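Local coordinates for Alp7A (Bacillus subtilis, PDB 5EC0), which binds ADP and, as an actin-like plasmid segregation protein, probably forms cytoskeletal filaments that move plasmid copies apart in the bacterial cell, at residues A[7-12]-A[178-183]; A[14-19]-A[360-365]. All coordinates share one frame; numbering follows the deposited sequence.

Contact 1. Residues A[7-12]-A[178-183]; sequences NVDFGN and RIESEV. With ADP (adenosine-5'-diphosphate), chain D.
Two carboxylates, D9 and E180, face each other across this buried contact without bonding directly: D9 OD1 and E180 OE2 stay 4.4 Å apart, and F10 O lies as far from E180 OE2, also at 4.4 Å. E180 is extended from CA to CD (chi2 -179°), which carries its carboxylate out toward the opposite strand, so a long acid suits a place where the two backbones are well separated. Side chains M128 and P130 pack against it.

Two waters mediate between the segments. One gives a hydrogen bond to D9 OD1 at 2.8 Å and is weakly bonded to E180 OE1; more acceptors lie around it than it has protons to give. A second accepts from F10 N at 2.9 Å and donates to E180 OE2, so each oxygen of this glutamate faces its own water.

The phosphate is gripped by N12 alone of the two segments. Its backbone N meets ADP O1B at 2.9 Å, while ND2 reaches ADP O2B at 2.7 Å with a bent N-H...O angle of 135°. CG beside the backbone N (chi1 -50°) brings the amide to the phosphate already held by that N. Glycine suits position 11 because any CB there would crowd O1B.

Apolar packing points the other way. The F10 ring leads away from 178-183 and receives V8 CG1 over the centre of one face, 3.3 Å above its plane; F10 is also the centre of an inverse gamma turn as the strand gives way to the loop, and K91 binds its carbonyl oxygen.

E180 faces 7-12 from across the nucleotide cleft, its side chain about 4 Å from a magnesium ion; the turn after strand 2-10 is consistent with the first phosphate-binding loop of the actin-type ATPase fold.

Contact 2. Residues A[14-19]-A[360-365]; sequences MYMNLI and DARLLN. With ADP (adenosine-5'-diphosphate), chain D.
R362 lays its guanidinium over the adenine of ADP, the two planes nearly parallel, with C6 3.2 Å from the guanidinium plane and offset toward its rim. NE approaches ADP C6 at 3.3 Å, CD lies 3.4 Å from ADP C5, and NH2 reaches over the exocyclic amine N6. The chain leaves the backbone extended (chi1 -167°) and bends at chi3 (69°), which turns the flat group to follow the base. Arginine suits the site because its planar cation can spread over an aromatic base while its nitrogens still find polar partners: E25 makes a salt bridge to NH2.

M16 approaches the guanidinium obliquely, its SD 3.7 Å from R362 NH1. The same sulfur touches L363 CD2 at 3.6 Å, and the bend at the end of the chain (chi3 -58°) sets CE near both that methyl and the carbonyl oxygen of R362. A flexible, polarisable thioether thus serves two unlike neighbours, a cation and a leucine. M14 adds a looser touch, CG to R362 NH1 at 4.1 Å. Were R362 replaced by an alanine, the adenine would probably lose this cover, E25 its charged mate and the M16 sulfur one of its two neighbours.

L363 stands at the N-cap position of helix 364-386, so the arginine belongs to the turn just before that helix. The backbone N of R362 is hydrogen-bonded to E332, and A361 pairs through its backbone with G328, tying this turn to the start of helix 328-333, whose G328 and G329 line the ADP pocket. A flat side chain laid on the base, between strand 14-19 and the lead-in to the C-terminal helix, forms part of the adenine pocket in the nucleotide cleft of this actin-like fold.

How the contacts relate
Both contacts meet ADP, at opposite ends of the molecule: contact 1 at the terminal phosphate, contact 2 at the base. Strands 2-10 and 14-19 are antiparallel neighbours in one sheet, joined directly by D9 N and M16 O at 2.8 Å, while S181 N and N365 OD1, probably hydrogen-bonded at 2.8 Å, link the two distant partners. The residues that touch in contact 1 are buried, yet the contact is polar, its acids separated by water; contact 2 is only partly buried and relies on sulfur, leucine and a cation lying on adenine. The segments alternate along the chain, and strands 2-10 and 14-19 meet 178-183 and 360-365 from far along the sequence.

Contact 1. Residues A[7-12]-A[178-183]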
loop_
_atom_site.group_PDB
_atom_site.type_symbol
_atom_site.label_atom_id
_atom_site.label_comp_id
_atom_site.label_asym_id
_atom_site.label_seq_id
_atom_site.Cartn_x
_atom_site.Cartn_y
_atom_site.Cartn_z
ATOM N N ASN A 7 -8.451 6.501 -4.875
ATOM C CA ASN A 7 -7.044 6.527 -4.520
ATOM C C ASN A 7 -6.502 5.119 -4.345
ATOM O O ASN A 7 -7.074 4.321 -3.619
ATOM C CB ASN A 7 -6.853 7.338 -3.244
ATOM C CG ASN A 7 -7.246 8.797 -3.429
ATOM O OD1 ASN A 7 -6.769 9.477 -4.350
ATOM N ND2 ASN A 7 -8.119 9.282 -2.566
ATOM N N VAL A 8 -5.398 4.814 -5.006
ATOM C CA VAL A 8 -4.918 3.431 -5.065
ATOM C C VAL A 8 -3.456 3.370 -4.672
ATOM O O VAL A 8 -2.646 4.159 -5.162
ATOM C CB VAL A 8 -5.103 2.827 -6.483
ATOM C CG1 VAL A 8 -4.434 1.506 -6.596
ATOM C CG2 VAL A 8 -6.593 2.692 -6.813
ATOM N N ASP A 9 -3.154 2.457 -3.750
ATOM C CA ASP A 9 -1.801 2.074 -3.379
ATOM C C ASP A 9 -1.547 0.685 -3.973
ATOM O O ASP A 9 -2.078 -0.306 -3.468
ATOM C CB ASP A 9 -1.647 2.055 -1.848
ATOM C CG ASP A 9 -0.201 1.846 -1.383
ATOM O OD1 ASP A 9 0.629 1.278 -2.127
ATOM O OD2 ASP A 9 0.103 2.251 -0.239
ATOM N N PHE A 10 -0.787 0.604 -5.065
ATOM C CA PHE A 10 -0.405 -0.705 -5.602
ATOM C C PHE A 10 0.790 -1.254 -4.817
ATOM O O PHE A 10 1.934 -1.157 -5.265
ATOM C CB PHE A 10 -0.053 -0.624 -7.093
ATOM C CG PHE A 10 -1.197 -0.240 -7.979
ATOM C CD1 PHE A 10 -2.240 -1.130 -8.211
ATOM C CD2 PHE A 10 -1.217 0.999 -8.615
ATOM C CE1 PHE A 10 -3.291 -0.785 -9.036
ATOM C CE2 PHE A 10 -2.268 1.352 -9.440
ATOM C CZ PHE A 10 -3.308 0.460 -9.652
ATOM N N GLY A 11 0.538 -1.802 -3.633
ATOM C CA GLY A 11 1.615 -2.340 -2.822
ATOM C C GLY A 11 2.161 -3.637 -3.383
ATOM O O GLY A 11 1.603 -4.204 -4.320
ATOM N N ASN A 12 3.268 -4.106 -2.815
ATOM C CA ASN A 12 3.833 -5.390 -3.197
ATOM C C ASN A 12 3.086 -6.519 -2.490
ATOM O O ASN A 12 3.023 -7.638 -2.992
ATOM C CB ASN A 12 5.327 -5.457 -2.861
ATOM C CG ASN A 12 6.108 -4.249 -3.377
ATOM O OD1 ASN A 12 5.929 -3.812 -4.513
ATOM N ND2 ASN A 12 6.989 -3.713 -2.537
ATOM N N ARG A 178 1.331 10.328 -7.844
ATOM C CA ARG A 178 2.219 10.973 -6.883
ATOM C C ARG A 178 3.447 10.100 -6.610
ATOM O O ARG A 178 3.653 9.095 -7.275
ATOM C CB ARG A 178 1.477 11.256 -5.570
ATOM C CG ARG A 178 0.156 11.975 -5.740
ATOM C CD ARG A 178 0.267 13.306 -6.526
ATOM N NE ARG A 178 -1.073 13.872 -6.645
ATOM C CZ ARG A 178 -1.354 15.146 -6.885
ATOM N NH1 ARG A 178 -0.382 16.025 -7.059
ATOM N NH2 ARG A 178 -2.619 15.536 -6.953
ATOM N N ILE A 179 4.258 10.491 -5.636
ATOM C CA ILE A 179 5.447 9.725 -5.268
ATOM C C ILE A 179 5.216 9.022 -3.946
ATOM O O ILE A 179 4.997 9.695 -2.922
ATOM C CB ILE A 179 6.715 10.627 -5.135
ATOM C CG1 ILE A 179 6.938 11.434 -6.409
ATOM C CG2 ILE A 179 7.959 9.778 -4.823
ATOM C CD1 ILE A 179 7.851 12.647 -6.207
ATOM N N GLU A 180 5.254 7.689 -3.965
ATOM C CA GLU A 180 5.193 6.893 -2.729
ATOM C C GLU A 180 6.188 7.391 -1.678
ATOM O O GLU A 180 7.261 7.897 -2.025
ATOM C CB GLU A 180 5.475 5.410 -3.006
ATOM C CG GLU A 180 4.247 4.572 -3.240
ATOM C CD GLU A 180 4.570 3.102 -3.476
ATOM O OE1 GLU A 180 5.304 2.502 -2.665
ATOM O OE2 GLU A 180 4.087 2.554 -4.486
ATOM N N SER A 181 5.809 7.238 -0.407
ATOM C CA SER A 181 6.619 7.613 0.760
ATOM C C SER A 181 6.654 9.126 0.974
ATOM O O SER A 181 6.389 9.609 2.077
ATOM C CB SER A 181 8.046 7.055 0.638
ATOM O OG SER A 181 8.016 5.715 0.183
ATOM N N GLU A 182 6.990 9.874 -0.072
ATOM C CA GLU A 182 6.950 11.328 0.017
ATOM C C GLU A 182 5.522 11.802 0.214
ATOM O O GLU A 182 5.284 12.654 1.071
ATOM C CB GLU A 182 7.570 11.985 -1.226
ATOM C CG GLU A 182 7.609 13.521 -1.203
ATOM C CD GLU A 182 6.322 14.161 -1.710
ATOM O OE1 GLU A 182 5.558 13.490 -2.434
ATOM O OE2 GLU A 182 6.065 15.339 -1.386
ATOM N N VAL A 183 4.571 11.260 -0.557
ATOM C CA VAL A 183 3.186 11.763 -0.515
ATOM C C VAL A 183 2.530 11.555 0.863
ATOM O O VAL A 183 1.582 12.251 1.231
ATOM C CB VAL A 183 2.281 11.099 -1.619
ATOM C CG1 VAL A 183 1.936 9.656 -1.271
ATOM C CG2 VAL A 183 0.999 11.900 -1.822
HETATM P PB ADP D . 4.977 -3.762 0.633
HETATM O O1B ADP D . 3.946 -3.002 -0.192
HETATM O O2B ADP D . 6.414 -3.684 0.144
HETATM O O3B ADP D . 4.609 -5.176 1.016
HETATM P PA ADP D . 3.709 -2.694 3.008
HETATM O O1A ADP D . 2.415 -3.087 2.332
HETATM O O2A ADP D . 3.851 -1.321 3.641
HETATM O O3A ADP D . 4.986 -2.964 2.044
HETATM O "O5'" ADP D . 4.047 -3.774 4.135
HETATM C "C5'" ADP D . 3.578 -5.115 4.075
HETATM C "C4'" ADP D . 3.800 -5.646 5.475
HETATM O "O4'" ADP D . 2.805 -5.082 6.325
HETATM C "C3'" ADP D . 3.645 -7.148 5.614
HETATM O "O3'" ADP D . 4.921 -7.786 5.595
HETATM C "C2'" ADP D . 2.999 -7.335 6.974
HETATM O "O2'" ADP D . 3.974 -7.904 7.847
HETATM C "C1'" ADP D . 2.642 -5.932 7.451
HETATM N N9 ADP D . 1.259 -5.790 7.959
HETATM C C8 ADP D . 0.966 -5.165 9.120
HETATM N N7 ADP D . -0.365 -5.165 9.351
HETATM C C5 ADP D . -0.946 -5.788 8.314
HETATM C C6 ADP D . -2.343 -6.113 7.966
HETATM N N6 ADP D . -3.349 -5.745 8.806
HETATM N N1 ADP D . -2.559 -6.768 6.804
HETATM C C2 ADP D . -1.533 -7.125 5.998
HETATM N N3 ADP D . -0.224 -6.866 6.245
HETATM C C4 ADP D . 0.123 -6.207 7.389
HETATM O O HOH W 1 3.312 0.793 -1.663
HETATM O O HOH W 2 1.260 2.661 -5.580
#

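Contact 2. Residues A[14-19]-A[360-365]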
loop_
_atom_site.group_PDB
_atom_site.type_symbol
_atom_site.label_atom_id
_atom_site.label_comp_id
_atom_site.label_asym_id
_atom_site.label_seq_id
_atom_site.Cartn_x
_atom_site.Cartn_y
_atom_site.Cartn_z
ATOM N N MET A 14 -0.192 -5.901 -0.597
ATOM C CA MET A 14 -1.611 -5.645 -0.761
ATOM C C MET A 14 -1.836 -4.484 -1.734
ATOM O O MET A 14 -1.150 -3.478 -1.677
ATOM C CB MET A 14 -2.275 -5.310 0.589
ATOM C CG MET A 14 -2.233 -6.411 1.651
ATOM S SD MET A 14 -3.131 -7.938 1.255
ATOM C CE MET A 14 -4.816 -7.381 1.321
ATOM N N TYR A 15 -2.791 -4.664 -2.633
ATOM C CA TYR A 15 -3.481 -3.587 -3.315
ATOM C C TYR A 15 -4.444 -2.956 -2.307
ATOM O O TYR A 15 -5.210 -3.675 -1.681
ATOM C CB TYR A 15 -4.243 -4.137 -4.535
ATOM C CG TYR A 15 -5.248 -3.190 -5.147
ATOM C CD1 TYR A 15 -6.528 -3.055 -4.613
ATOM C CD2 TYR A 15 -4.924 -2.444 -6.268
ATOM C CE1 TYR A 15 -7.450 -2.186 -5.172
ATOM C CE2 TYR A 15 -5.850 -1.579 -6.849
ATOM C CZ TYR A 15 -7.104 -1.447 -6.285
ATOM O OH TYR A 15 -8.014 -0.597 -6.848
ATOM N N MET A 16 -4.400 -1.636 -2.139
ATOM C CA MET A 16 -5.305 -0.968 -1.204
ATOM C C MET A 16 -5.880 0.240 -1.885
ATOM O O MET A 16 -5.183 0.911 -2.665
ATOM C CB MET A 16 -4.581 -0.566 0.091
ATOM C CG MET A 16 -3.602 -1.622 0.637
ATOM S SD MET A 16 -2.816 -1.061 2.145
ATOM C CE MET A 16 -2.051 0.432 1.544
ATOM N N ASN A 17 -7.139 0.551 -1.604
ATOM C CA ASN A 17 -7.660 1.689 -2.317
ATOM C C ASN A 17 -8.740 2.359 -1.444
ATOM O O ASN A 17 -9.416 1.703 -0.647
ATOM C CB ASN A 17 -8.212 1.227 -3.686
ATOM C CG ASN A 17 -9.470 0.390 -3.553
ATOM O OD1 ASN A 17 -10.525 0.905 -3.180
ATOM N ND2 ASN A 17 -9.280 -0.898 -3.491
ATOM N N LEU A 18 -8.936 3.652 -1.618
ATOM C CA LEU A 18 -10.096 4.294 -1.027
ATOM C C LEU A 18 -11.007 4.798 -2.138
ATOM O O LEU A 18 -10.575 5.540 -3.032
ATOM C CB LEU A 18 -9.683 5.456 -0.119
ATOM C CG LEU A 18 -8.928 5.225 1.185
ATOM C CD1 LEU A 18 -8.227 6.526 1.622
ATOM C CD2 LEU A 18 -9.924 4.788 2.237
ATOM N N ILE A 19 -12.262 4.388 -2.088
ATOM C CA ILE A 19 -13.231 4.809 -3.088
ATOM C C ILE A 19 -14.330 5.572 -2.394
ATOM O O ILE A 19 -15.081 4.997 -1.617
ATOM C CB ILE A 19 -13.820 3.614 -3.848
ATOM C CG1 ILE A 19 -12.688 2.783 -4.470
ATOM C CG2 ILE A 19 -14.769 4.091 -4.905
ATOM C CD1 ILE A 19 -13.134 1.464 -5.048
ATOM N N ASP A 360 -1.540 4.617 11.902
ATOM C CA ASP A 360 -1.953 4.329 10.524
ATOM C C ASP A 360 -0.735 4.192 9.624
ATOM O O ASP A 360 -0.772 4.603 8.454
ATOM C CB ASP A 360 -2.874 5.422 9.970
ATOM C CG ASP A 360 -4.129 5.611 10.801
ATOM O OD1 ASP A 360 -4.770 4.598 11.149
ATOM O OD2 ASP A 360 -4.475 6.772 11.097
ATOM N N ALA A 361 0.341 3.625 10.176
ATOM C CA ALA A 361 1.592 3.483 9.450
ATOM C C ALA A 361 1.401 2.705 8.144
ATOM O O ALA A 361 1.917 3.104 7.104
ATOM C CB ALA A 361 2.636 2.816 10.321
ATOM N N ARG A 362 0.651 1.609 8.183
ATOM C CA ARG A 362 0.446 0.842 6.959
ATOM C C ARG A 362 -0.341 1.633 5.890
ATOM O O ARG A 362 -0.135 1.441 4.696
ATOM C CB ARG A 362 -0.265 -0.477 7.250
ATOM C CG ARG A 362 -0.220 -1.431 6.078
ATOM C CD ARG A 362 -0.598 -2.884 6.489
ATOM N NE ARG A 362 -2.011 -3.032 6.851
ATOM C CZ ARG A 362 -2.955 -3.421 5.998
ATOM N NH1 ARG A 362 -2.630 -3.706 4.746
ATOM N NH2 ARG A 362 -4.219 -3.539 6.388
ATOM N N LEU A 363 -1.225 2.527 6.315
ATOM C CA LEU A 363 -2.100 3.216 5.371
ATOM C C LEU A 363 -1.689 4.655 5.069
ATOM O O LEU A 363 -2.407 5.357 4.353
ATOM C CB LEU A 363 -3.535 3.207 5.883
ATOM C CG LEU A 363 -4.207 1.838 6.065
ATOM C CD1 LEU A 363 -5.716 1.988 6.327
ATOM C CD2 LEU A 363 -3.946 0.932 4.883
ATOM N N LEU A 364 -0.535 5.087 5.583
ATOM C CA LEU A 364 -0.155 6.508 5.510
ATOM C C LEU A 364 -0.040 7.038 4.064
ATOM O O LEU A 364 -0.528 8.138 3.760
ATOM C CB LEU A 364 1.165 6.747 6.263
ATOM C CG LEU A 364 1.346 8.162 6.819
ATOM C CD1 LEU A 364 0.302 8.439 7.906
ATOM C CD2 LEU A 364 2.761 8.393 7.365
ATOM N N ASN A 365 0.608 6.278 3.181
ATOM C CA ASN A 365 0.700 6.681 1.769
ATOM C C ASN A 365 -0.703 6.904 1.162
ATOM O O ASN A 365 -0.987 7.969 0.586
ATOM C CB ASN A 365 1.467 5.635 0.946
ATOM C CG ASN A 365 2.989 5.774 1.064
ATOM O OD1 ASN A 365 3.525 6.880 1.113
ATOM N ND2 ASN A 365 3.682 4.644 1.126
HETATM P PB ADP D . 4.977 -3.762 0.633
HETATM O O1B ADP D . 3.946 -3.002 -0.192
HETATM O O2B ADP D . 6.414 -3.684 0.144
HETATM O O3B ADP D . 4.609 -5.176 1.016
HETATM P PA ADP D . 3.709 -2.694 3.008
HETATM O O1A ADP D . 2.415 -3.087 2.332
HETATM O O2A ADP D . 3.851 -1.321 3.641
HETATM O O3A ADP D . 4.986 -2.964 2.044
HETATM O "O5'" ADP D . 4.047 -3.774 4.135
HETATM C "C5'" ADP D . 3.578 -5.115 4.075
HETATM C "C4'" ADP D . 3.800 -5.646 5.475
HETATM O "O4'" ADP D . 2.805 -5.082 6.325
HETATM C "C3'" ADP D . 3.645 -7.148 5.614
HETATM O "O3'" ADP D . 4.921 -7.786 5.595
HETATM C "C2'" ADP D . 2.999 -7.335 6.974
HETATM O "O2'" ADP D . 3.974 -7.904 7.847
HETATM C "C1'" ADP D . 2.642 -5.932 7.451
HETATM N N9 ADP D . 1.259 -5.790 7.959
HETATM C C8 ADP D . 0.966 -5.165 9.120
HETATM N N7 ADP D . -0.365 -5.165 9.351
HETATM C C5 ADP D . -0.946 -5.788 8.314
HETATM C C6 ADP D . -2.343 -6.113 7.966
HETATM N N6 ADP D . -3.349 -5.745 8.806
HETATM N N1 ADP D . -2.559 -6.768 6.804
HETATM C C2 ADP D . -1.533 -7.125 5.998
HETATM N N3 ADP D . -0.224 -6.866 6.245
HETATM C C4 ADP D . 0.123 -6.207 7.389
#